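Local coordinates for protein LbaCas13a H328A (C2c2) (Lachnospiraceae bacterium NK4A179, PDB 5WLH) that binds a CRISPR RNA guide in its precursor form and, as a Cas13a enzyme, probably uses it to recognise and cleave target RNA, at residues 304-309 against 435-440. Residues are numbered along the deposited sequence; the frame is centred on the assembly and turned at random.
Sequences RLVVLY and KIWKDL. With nucleotides of chain B.
Val306 of helix 292-311 packs against Ile436, Trp437 and Leu440 on helix 429-458, illustrating how one residue can join two roughly antiparallel helices (148° between segment axes). Val306 CG2 makes the closest contacts: with CG1 anti to the backbone N (chi1 174°), CG2 lies anti to the carbonyl carbon and 3.5 Å from Leu440 CD1. The same methyl meets the Trp437 ring at its edge, near the ring plane, with CE3 4.1 Å away, and Ile436 CG2 closes the group at 4.2 Å from Val306 CG2. No hydrogen bond crosses this buried, apolar side. The RNA-facing side is polar and more open: Lys435 and Lys438, both partly exposed, extend toward the guide backbone. Lys435 NZ donates to OP2 of G5 of chain B at 2.6 Å, while Lys438, bent at its last torsion (chi4 85°), brings NZ 2.5 Å from OP1 of A3 of chain B. With an alanine in place of Lys438 the ammonium is gone, and the A3 phosphate is likely to be held less firmly. Around the pair, helix 398-417 meets Leu440 through Arg407, helix 327-335 touches Trp437 through Val327, and helix 357-388 packs against Leu305, Leu308 and Tyr309.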
loop_
_atom_site.group_PDB
_atom_site.type_symbol
_atom_site.label_atom_id
_atom_site.label_comp_id
_atom_site.label_asym_id
_atom_site.label_seq_id
_atom_site.Cartn_x
_atom_site.Cartn_y
_atom_site.Cartn_z
ATOM N N ARG A 304 17.553 -31.259 -6.208
ATOM C CA ARG A 304 17.317 -32.549 -6.860
ATOM C C ARG A 304 15.829 -32.865 -6.933
ATOM O O ARG A 304 15.357 -33.461 -7.910
ATOM C CB ARG A 304 18.065 -33.661 -6.122
ATOM C CG ARG A 304 19.554 -33.630 -6.381
ATOM C CD ARG A 304 20.193 -34.957 -6.001
ATOM N NE ARG A 304 21.647 -34.854 -5.942
ATOM C CZ ARG A 304 22.321 -34.628 -4.824
ATOM N NH1 ARG A 304 21.664 -34.480 -3.678
ATOM N NH2 ARG A 304 23.646 -34.557 -4.851
ATOM N N LEU A 305 15.066 -32.484 -5.908
ATOM C CA LEU A 305 13.626 -32.699 -5.975
ATOM C C LEU A 305 13.013 -31.920 -7.131
ATOM O O LEU A 305 12.125 -32.426 -7.825
ATOM C CB LEU A 305 12.959 -32.305 -4.665
ATOM C CG LEU A 305 13.225 -33.255 -3.502
ATOM C CD1 LEU A 305 12.617 -32.697 -2.222
ATOM C CD2 LEU A 305 12.640 -34.621 -3.783
ATOM N N VAL A 306 13.457 -30.677 -7.337
ATOM C CA VAL A 306 12.940 -29.890 -8.458
ATOM C C VAL A 306 13.339 -30.540 -9.776
ATOM O O VAL A 306 12.529 -30.660 -10.706
ATOM C CB VAL A 306 13.453 -28.443 -8.383
ATOM C CG1 VAL A 306 13.024 -27.654 -9.632
ATOM C CG2 VAL A 306 12.965 -27.763 -7.112
ATOM N N VAL A 307 14.600 -30.956 -9.884
ATOM C CA VAL A 307 15.040 -31.594 -11.121
ATOM C C VAL A 307 14.232 -32.864 -11.372
ATOM O O VAL A 307 13.762 -33.111 -12.494
ATOM C CB VAL A 307 16.552 -31.876 -11.070
ATOM C CG1 VAL A 307 16.959 -32.798 -12.243
ATOM C CG2 VAL A 307 17.343 -30.556 -11.093
ATOM N N LEU A 308 14.046 -33.681 -10.329
ATOM C CA LEU A 308 13.243 -34.895 -10.459
ATOM C C LEU A 308 11.834 -34.581 -10.943
ATOM O O LEU A 308 11.302 -35.260 -11.832
ATOM C CB LEU A 308 13.179 -35.634 -9.125
ATOM C CG LEU A 308 12.079 -36.689 -9.046
ATOM C CD1 LEU A 308 12.427 -37.877 -9.941
ATOM C CD2 LEU A 308 11.835 -37.141 -7.604
ATOM N N TYR A 309 11.211 -33.563 -10.355
ATOM C CA TYR A 309 9.817 -33.274 -10.660
ATOM C C TYR A 309 9.624 -32.965 -12.133
ATOM O O TYR A 309 8.686 -33.471 -12.769
ATOM C CB TYR A 309 9.338 -32.104 -9.800
ATOM C CG TYR A 309 7.840 -31.921 -9.778
ATOM C CD1 TYR A 309 7.187 -31.210 -10.783
ATOM C CD2 TYR A 309 7.081 -32.443 -8.743
ATOM C CE1 TYR A 309 5.816 -31.021 -10.740
ATOM C CE2 TYR A 309 5.706 -32.270 -8.699
ATOM C CZ TYR A 309 5.084 -31.570 -9.710
ATOM O OH TYR A 309 3.727 -31.397 -9.642
ATOM N N LYS A 435 11.004 -21.148 -11.992
ATOM C CA LYS A 435 10.009 -20.459 -11.175
ATOM C C LYS A 435 9.748 -21.226 -9.886
ATOM O O LYS A 435 9.658 -20.628 -8.810
ATOM C CB LYS A 435 8.701 -20.294 -11.936
ATOM C CG LYS A 435 8.686 -19.129 -12.889
ATOM C CD LYS A 435 8.832 -17.818 -12.129
ATOM C CE LYS A 435 8.814 -16.659 -13.110
ATOM N NZ LYS A 435 9.220 -15.380 -12.477
ATOM N N ILE A 436 9.613 -22.553 -9.981
ATOM C CA ILE A 436 9.337 -23.368 -8.796
ATOM C C ILE A 436 10.538 -23.370 -7.849
ATOM O O ILE A 436 10.375 -23.309 -6.625
ATOM C CB ILE A 436 8.923 -24.798 -9.204
ATOM C CG1 ILE A 436 7.398 -24.890 -9.340
ATOM C CG2 ILE A 436 9.388 -25.831 -8.191
ATOM C CD1 ILE A 436 6.818 -23.897 -10.337
ATOM N N TRP A 437 11.750 -23.467 -8.395
ATOM C CA TRP A 437 12.955 -23.375 -7.572
ATOM C C TRP A 437 12.953 -22.095 -6.746
ATOM O O TRP A 437 13.147 -22.123 -5.523
ATOM C CB TRP A 437 14.191 -23.437 -8.475
ATOM C CG TRP A 437 15.547 -23.173 -7.833
ATOM C CD1 TRP A 437 16.408 -22.175 -8.153
ATOM C CD2 TRP A 437 16.202 -23.951 -6.813
ATOM N NE1 TRP A 437 17.551 -22.262 -7.391
ATOM C CE2 TRP A 437 17.456 -23.352 -6.571
ATOM C CE3 TRP A 437 15.859 -25.096 -6.095
ATOM C CZ2 TRP A 437 18.364 -23.852 -5.618
ATOM C CZ3 TRP A 437 16.766 -25.592 -5.141
ATOM C CH2 TRP A 437 17.996 -24.967 -4.919
ATOM N N LYS A 438 12.725 -20.958 -7.401
ATOM C CA LYS A 438 12.693 -19.707 -6.657
ATOM C C LYS A 438 11.494 -19.654 -5.717
ATOM O O LYS A 438 11.551 -18.968 -4.690
ATOM C CB LYS A 438 12.670 -18.523 -7.604
ATOM C CG LYS A 438 13.964 -18.363 -8.410
ATOM C CD LYS A 438 13.889 -17.146 -9.304
ATOM C CE LYS A 438 15.151 -16.996 -10.152
ATOM N NZ LYS A 438 15.024 -17.817 -11.392
ATOM N N ASP A 439 10.404 -20.344 -6.075
ATOM C CA ASP A 439 9.216 -20.449 -5.228
ATOM C C ASP A 439 9.522 -21.214 -3.944
ATOM O O ASP A 439 9.053 -20.845 -2.855
ATOM C CB ASP A 439 8.112 -21.137 -6.045
ATOM C CG ASP A 439 6.730 -21.029 -5.442
ATOM O OD1 ASP A 439 6.524 -20.384 -4.375
ATOM O OD2 ASP A 439 5.814 -21.615 -6.087
ATOM N N LEU A 440 10.325 -22.280 -4.048
ATOM C CA LEU A 440 10.726 -23.017 -2.856
ATOM C C LEU A 440 11.612 -22.163 -1.966
ATOM O O LEU A 440 11.471 -22.171 -0.739
ATOM C CB LEU A 440 11.473 -24.291 -3.257
ATOM C CG LEU A 440 10.633 -25.324 -4.000
ATOM C CD1 LEU A 440 11.410 -26.633 -4.129
ATOM C CD2 LEU A 440 9.305 -25.562 -3.313
ATOM P P G B 5 8.635 -12.124 -14.198
ATOM O OP1 G B 5 7.711 -11.756 -13.089
ATOM O OP2 G B 5 9.061 -13.540 -14.362
ATOM O "O5'" G B 5 7.994 -11.690 -15.573
ATOM C "C5'" G B 5 7.475 -10.389 -15.775
ATOM C "C4'" G B 5 7.015 -10.243 -17.206
ATOM O "O4'" G B 5 8.174 -10.306 -18.083
ATOM C "C3'" G B 5 6.107 -11.351 -17.726
ATOM O "O3'" G B 5 4.748 -11.173 -17.360
ATOM C "C2'" G B 5 6.325 -11.266 -19.232
ATOM O "O2'" G B 5 5.604 -10.163 -19.761
ATOM C "C1'" G B 5 7.823 -10.956 -19.295
ATOM N N9 G B 5 8.621 -12.191 -19.388
ATOM C C8 G B 5 9.118 -12.938 -18.346
ATOM N N7 G B 5 9.797 -13.990 -18.732
ATOM C C5 G B 5 9.739 -13.927 -20.121
ATOM C C6 G B 5 10.289 -14.804 -21.090
ATOM O O6 G B 5 10.947 -15.831 -20.887
ATOM N N1 G B 5 9.984 -14.379 -22.379
ATOM C C2 G B 5 9.250 -13.255 -22.692
ATOM N N2 G B 5 9.067 -12.999 -23.992
ATOM N N3 G B 5 8.719 -12.420 -21.800
ATOM C C4 G B 5 9.008 -12.832 -20.543
ATOM P P A B 4 14.024 -14.034 -12.956
ATOM O OP1 A B 4 13.452 -14.184 -11.582
ATOM O OP2 A B 4 14.148 -15.209 -13.856
ATOM O "O5'" A B 4 13.167 -12.954 -13.741
ATOM C "C5'" A B 4 12.922 -11.675 -13.180
ATOM C "C4'" A B 4 12.287 -10.779 -14.201
ATOM O "O4'" A B 4 13.198 -10.585 -15.310
ATOM C "C3'" A B 4 11.034 -11.330 -14.851
ATOM O "O3'" A B 4 9.887 -11.135 -14.051
ATOM C "C2'" A B 4 10.992 -10.578 -16.172
ATOM O "O2'" A B 4 10.554 -9.240 -15.971
ATOM C "C1'" A B 4 12.475 -10.529 -16.521
ATOM N N9 A B 4 12.894 -11.677 -17.347
ATOM C C8 A B 4 13.564 -12.817 -16.980
ATOM N N7 A B 4 13.806 -13.625 -17.991
ATOM C C5 A B 4 13.273 -12.957 -19.086
ATOM C C6 A B 4 13.182 -13.262 -20.464
ATOM N N6 A B 4 13.666 -14.372 -21.023
ATOM N N1 A B 4 12.583 -12.353 -21.263
ATOM C C2 A B 4 12.088 -11.231 -20.732
ATOM N N3 A B 4 12.108 -10.841 -19.457
ATOM C C4 A B 4 12.706 -11.757 -18.694
ATOM P P A B 3 18.681 -17.039 -12.740
ATOM O OP1 A B 3 17.234 -17.340 -12.571
ATOM O OP2 A B 3 19.541 -17.913 -13.578
ATOM O "O5'" A B 3 18.890 -15.583 -13.329
ATOM C "C5'" A B 3 17.897 -14.988 -14.109
ATOM C "C4'" A B 3 17.689 -13.565 -13.691
ATOM O "O4'" A B 3 18.508 -12.717 -14.536
ATOM C "C3'" A B 3 16.264 -13.088 -13.910
ATOM O "O3'" A B 3 15.449 -13.327 -12.776
ATOM C "C2'" A B 3 16.435 -11.629 -14.275
ATOM O "O2'" A B 3 16.696 -10.863 -13.110
ATOM C "C1'" A B 3 17.729 -11.692 -15.087
ATOM N N9 A B 3 17.503 -12.053 -16.497
ATOM C C8 A B 3 17.985 -13.175 -17.150
ATOM N N7 A B 3 17.652 -13.230 -18.420
ATOM C C5 A B 3 16.902 -12.071 -18.609
ATOM C C6 A B 3 16.273 -11.525 -19.742
ATOM N N6 A B 3 16.280 -12.132 -20.932
ATOM N N1 A B 3 15.620 -10.345 -19.612
ATOM C C2 A B 3 15.616 -9.755 -18.409
ATOM N N3 A B 3 16.179 -10.172 -17.275
ATOM C C4 A B 3 16.811 -11.339 -17.442
#